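Local coordinates for demethyldecarbamoylnovobiocin O-methyltransferase (Streptomyces caeruleus, PDB 2WK1), which transfers a methyl group from S-adenosyl-L-methionine to the 4-hydroxyl of the noviose sugar, the penultimate step in making the antibiotic novobiocin, at residues A[92-97]-A[212-217]. Sequence-based numbering, arbitrary orientation.
Sequences ENIRQC and VLRMDG. With SAH (S-adenosyl-L-homocysteine), chain B; EDO (1,2-ethanediol), chain F.
Helix-on-sheet packing with one bridging water joins I94, N93 and C97 of helix 87-103 to R214 and V212 of strand 210-215, deep in the methyltransferase core. It illustrates how one arginine can serve a hydrophobic layer and a cofactor site at once. The side chains of I94 and R214 cross at about a right angle, I94 CD1 lying 3.6 Å from R214 NE. One turn along, C97 CB rests more loosely on V212 CG2, at 4.4 Å. The polar link is indirect: a water donates to N93 OD1 at 2.9 Å and accepts from R214 NE at 3.0 Å.

R214, its CG anti to the backbone N (chi1 -174°), extends toward the helix and lays CD and NE against I94; a turn at the last torsion (chi4 -74°) swings the guanidinium toward D216 and the cofactor. There NH1 forms a salt bridge with D216 OD2 at 3.1 Å, the oxygen in the guanidinium plane, the nitrogen above the carboxylate plane. E112 also pairs with NH1, and D243 with NH2, so the buried positive charge probably offsets these acids. D216 OD2 in turn accepts a 2.8 Å hydrogen bond from the amino N of S-adenosyl-L-homocysteine; D216 and D243 are predicted magnesium ligands. Strand 210-215, helix 87-103 on one face and cofactor at its C-terminal end, is central to the seven-stranded sheet of order 3-2-1-4-5-7-6, signature of the Rossmann-like class I methyltransferase fold.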
ATOM      1  N   GLU A  92     -11.972   3.545   8.338  1.00  9.98           N
ATOM      2  CA  GLU A  92     -11.672   3.833   9.729  1.00 10.75           C
ATOM      3  C   GLU A  92     -12.780   3.345  10.670  1.00  9.77           C
ATOM      4  O   GLU A  92     -12.501   2.859  11.758  1.00 10.89           O
ATOM      5  CB  GLU A  92     -11.364   5.329   9.950  1.00 12.15           C
ATOM      6  CG  GLU A  92     -10.020   5.755   9.354  1.00 15.70           C
ATOM      7  CD  GLU A  92      -9.750   7.274   9.322  1.00 22.64           C
ATOM      8  OE1 GLU A  92     -10.711   8.093   9.311  1.00 27.90           O
ATOM      9  OE2 GLU A  92      -8.547   7.647   9.240  1.00 25.39           O
ATOM     10  N   ASN A  93     -14.037   3.454  10.233  1.00  9.31           N
ATOM     11  CA  ASN A  93     -15.150   2.902  11.005  1.00  9.57           C
ATOM     12  C   ASN A  93     -15.047   1.394  11.192  1.00  9.16           C
ATOM     13  O   ASN A  93     -15.304   0.878  12.272  1.00  9.58           O
ATOM     14  CB  ASN A  93     -16.471   3.292  10.334  1.00 10.27           C
ATOM     15  CG  ASN A  93     -17.670   2.561  10.913  1.00 10.74           C
ATOM     16  OD1 ASN A  93     -18.150   1.608  10.296  1.00 12.04           O
ATOM     17  ND2 ASN A  93     -18.127   2.970  12.095  1.00 12.07           N
ATOM     18  N   ILE A  94     -14.693   0.673  10.131  1.00  9.29           N
ATOM     19  CA  ILE A  94     -14.470  -0.776  10.266  1.00  9.05           C
ATOM     20  C   ILE A  94     -13.395  -1.037  11.314  1.00  9.53           C
ATOM     21  O   ILE A  94     -13.553  -1.879  12.198  1.00 11.10           O
ATOM     22  CB  ILE A  94     -14.034  -1.424   8.947  1.00  9.37           C
ATOM     23  CG1 ILE A  94     -15.168  -1.397   7.960  1.00  9.30           C
ATOM     24  CG2 ILE A  94     -13.563  -2.889   9.161  1.00 10.17           C
ATOM     25  CD1 ILE A  94     -14.754  -1.846   6.544  1.00 10.92           C
ATOM     26  N   ARG A  95     -12.277  -0.320  11.212  1.00  9.80           N
ATOM     27  CA  ARG A  95     -11.200  -0.508  12.167  1.00 10.72           C
ATOM     28  C   ARG A  95     -11.657  -0.265  13.603  1.00 11.61           C
ATOM     29  O   ARG A  95     -11.330  -1.046  14.501  1.00 11.90           O
ATOM     30  CB  ARG A  95      -9.997   0.352  11.804  1.00 11.56           C
ATOM     31  CG  ARG A  95      -8.813   0.127  12.730  1.00 14.68           C
ATOM     32  CD  ARG A  95      -7.741   1.049  12.465  1.00 18.82           C
ATOM     33  NE  ARG A  95      -6.665   0.954  13.413  1.00 20.48           N
ATOM     34  CZ  ARG A  95      -5.539   1.640  13.263  1.00 22.65           C
ATOM     35  NH1 ARG A  95      -5.392   2.444  12.215  1.00 25.13           N
ATOM     36  NH2 ARG A  95      -4.561   1.480  14.136  1.00 24.44           N
ATOM     37  N   GLN A  96     -12.368   0.837  13.815  1.00 11.18           N
ATOM     38  CA  GLN A  96     -12.818   1.148  15.162  1.00 12.38           C
ATOM     39  C   GLN A  96     -13.767   0.072  15.706  1.00 11.38           C
ATOM     40  O   GLN A  96     -13.652  -0.348  16.863  1.00 12.33           O
ATOM     41  CB  GLN A  96     -13.472   2.528  15.194  1.00 14.70           C
ATOM     42  CG  GLN A  96     -12.533   3.716  14.905  1.00 20.80           C
ATOM     43  CD  GLN A  96     -11.456   4.017  15.936  1.00 29.90           C
ATOM     44  OE1 GLN A  96     -10.377   3.412  15.929  1.00 35.76           O
ATOM     45  NE2 GLN A  96     -11.703   5.038  16.763  1.00 36.28           N
ATOM     46  N   CYS A  97     -14.715  -0.372  14.893  1.00 10.85           N
ATOM     47  CA  CYS A  97     -15.663  -1.390  15.346  1.00 11.04           C
ATOM     48  C   CYS A  97     -14.981  -2.724  15.616  1.00 10.85           C
ATOM     49  O   CYS A  97     -15.259  -3.361  16.630  1.00 11.43           O
ATOM     50  CB  CYS A  97     -16.801  -1.555  14.323  1.00 11.26           C
ATOM     51  SG  CYS A  97     -17.934  -0.173  14.203  1.00 13.53           S
ATOM     52  N   VAL A 212     -19.322  -8.304  14.005  1.00  9.54           N
ATOM     53  CA  VAL A 212     -19.531  -7.161  13.104  1.00  9.54           C
ATOM     54  C   VAL A 212     -20.231  -7.668  11.857  1.00  9.20           C
ATOM     55  O   VAL A 212     -19.758  -8.605  11.218  1.00 10.56           O
ATOM     56  CB  VAL A 212     -18.215  -6.432  12.723  1.00 10.06           C
ATOM     57  CG1 VAL A 212     -18.522  -5.272  11.767  1.00 13.02           C
ATOM     58  CG2 VAL A 212     -17.452  -5.933  13.965  1.00 11.38           C
ATOM     59  N   LEU A 213     -21.342  -7.027  11.515  1.00  9.50           N
ATOM     60  CA  LEU A 213     -22.093  -7.260  10.283  1.00  9.33           C
ATOM     61  C   LEU A 213     -22.020  -5.991   9.464  1.00  8.91           C
ATOM     62  O   LEU A 213     -22.602  -5.010   9.855  1.00 10.26           O
ATOM     63  CB  LEU A 213     -23.534  -7.578  10.631  1.00  9.67           C
ATOM     64  CG  LEU A 213     -24.588  -7.610   9.532  1.00 11.63           C
ATOM     65  CD1 LEU A 213     -24.145  -8.531   8.388  1.00 13.70           C
ATOM     66  CD2 LEU A 213     -25.967  -7.977  10.114  1.00 13.07           C
ATOM     67  N   ARG A 214     -21.280  -6.005   8.355  1.00  8.71           N
ATOM     68  CA  ARG A 214     -21.171  -4.839   7.461  1.00  8.97           C
ATOM     69  C   ARG A 214     -21.999  -5.119   6.218  1.00  9.40           C
ATOM     70  O   ARG A 214     -21.807  -6.125   5.561  1.00 11.76           O
ATOM     71  CB  ARG A 214     -19.738  -4.503   7.109  1.00  9.50           C
ATOM     72  CG  ARG A 214     -19.658  -3.207   6.301  1.00 10.99           C
ATOM     73  CD  ARG A 214     -18.223  -2.737   6.014  1.00 12.14           C
ATOM     74  NE  ARG A 214     -18.239  -1.304   5.790  1.00 12.49           N
ATOM     75  CZ  ARG A 214     -18.706  -0.725   4.684  1.00 12.57           C
ATOM     76  NH1 ARG A 214     -18.948  -1.452   3.606  1.00 13.17           N
ATOM     77  NH2 ARG A 214     -18.890   0.573   4.657  1.00 13.50           N
ATOM     78  N   MET A 215     -22.941  -4.241   5.933  1.00  9.88           N
ATOM     79  CA  MET A 215     -23.887  -4.401   4.841  1.00 11.18           C
ATOM     80  C   MET A 215     -23.586  -3.392   3.757  1.00 10.30           C
ATOM     81  O   MET A 215     -23.588  -2.178   4.022  1.00 11.23           O
ATOM     82  CB  MET A 215     -25.312  -4.228   5.358  1.00 12.95           C
ATOM     83  CG  MET A 215     -25.644  -5.118   6.559  1.00 14.06           C
ATOM     84  SD  MET A 215     -27.393  -5.182   6.882  1.00 17.86           S
ATOM     85  CE  MET A 215     -27.707  -3.473   7.107  1.00 16.07           C
ATOM     86  N   ASP A 216     -23.368  -3.860   2.536  1.00 10.91           N
ATOM     87  CA  ASP A 216     -23.052  -2.994   1.405  1.00 11.92           C
ATOM     88  C   ASP A 216     -23.576  -3.636   0.128  1.00 13.69           C
ATOM     89  O   ASP A 216     -22.815  -3.855  -0.833  1.00 15.54           O
ATOM     90  CB  ASP A 216     -21.535  -2.805   1.330  1.00 12.85           C
ATOM     91  CG  ASP A 216     -21.105  -1.585   0.508  1.00 14.72           C
ATOM     92  OD1 ASP A 216     -21.926  -1.013  -0.252  1.00 18.04           O
ATOM     93  OD2 ASP A 216     -19.911  -1.195   0.631  1.00 16.09           O
ATOM     94  N   GLY A 217     -24.864  -3.923   0.116  1.00 14.40           N
ATOM     95  CA  GLY A 217     -25.500  -4.611  -1.004  1.00 14.68           C
ATOM     96  C   GLY A 217     -26.371  -3.769  -1.910  1.00 15.78           C
ATOM     97  O   GLY A 217     -27.025  -4.313  -2.790  1.00 17.28           O
TER
HETATM   98  N   SAH B 301     -18.019  -3.138   0.149  1.00 13.37           N
HETATM   99  CA  SAH B 301     -17.413  -2.926  -1.210  1.00 12.08           C
HETATM  100  CB  SAH B 301     -18.452  -2.325  -2.159  1.00 12.83           C
HETATM  101  CG  SAH B 301     -19.629  -3.247  -2.444  1.00 12.65           C
HETATM  102  SD  SAH B 301     -20.364  -2.902  -4.049  1.00 13.50           S
HETATM  103  C   SAH B 301     -16.133  -2.145  -1.102  1.00 12.60           C
HETATM  104  O   SAH B 301     -15.701  -1.525  -2.081  1.00 12.66           O
HETATM  105  OXT SAH B 301     -15.483  -2.212  -0.068  1.00 13.28           O
HETATM  106  C5' SAH B 301     -21.889  -3.858  -3.952  1.00 12.31           C
HETATM  107  C4' SAH B 301     -21.633  -5.381  -3.964  1.00 11.69           C
HETATM  108  O4' SAH B 301     -22.850  -6.046  -3.544  1.00 11.41           O
HETATM  109  C3' SAH B 301     -21.230  -5.959  -5.321  1.00 12.46           C
HETATM  110  O3' SAH B 301     -19.991  -6.688  -5.249  1.00 13.07           O
HETATM  111  C2' SAH B 301     -22.426  -6.867  -5.678  1.00 11.81           C
HETATM  112  O2' SAH B 301     -22.097  -8.033  -6.435  1.00 13.24           O
HETATM  113  C1' SAH B 301     -22.994  -7.249  -4.306  1.00 10.43           C
HETATM  114  N9  SAH B 301     -24.421  -7.572  -4.236  1.00 10.57           N
HETATM  115  C8  SAH B 301     -25.426  -6.661  -4.174  1.00 12.23           C
HETATM  116  N7  SAH B 301     -26.618  -7.277  -3.980  1.00 12.06           N
HETATM  117  C5  SAH B 301     -26.356  -8.604  -3.891  1.00 10.80           C
HETATM  118  C6  SAH B 301     -27.138  -9.788  -3.637  1.00 11.01           C
HETATM  119  N6  SAH B 301     -28.447  -9.696  -3.474  1.00 12.27           N
HETATM  120  N1  SAH B 301     -26.504 -10.964  -3.577  1.00 11.08           N
HETATM  121  C2  SAH B 301     -25.168 -11.062  -3.700  1.00 10.84           C
HETATM  122  N3  SAH B 301     -24.361 -10.022  -3.938  1.00 10.66           N
HETATM  123  C4  SAH B 301     -24.922  -8.797  -4.011  1.00 10.29           C
HETATM  124  C1  EDO F 551     -26.824  -2.193   3.094  1.00 27.20           C
HETATM  125  O1  EDO F 551     -26.899  -3.389   2.232  1.00 23.07           O
HETATM  126  C2  EDO F 551     -27.013  -0.837   2.386  1.00 27.25           C
HETATM  127  O2  EDO F 551     -25.729  -0.195   2.190  1.00 27.28           O
HETATM  128  O   HOH W   1     -17.754   1.184   7.483  1.00 11.93           O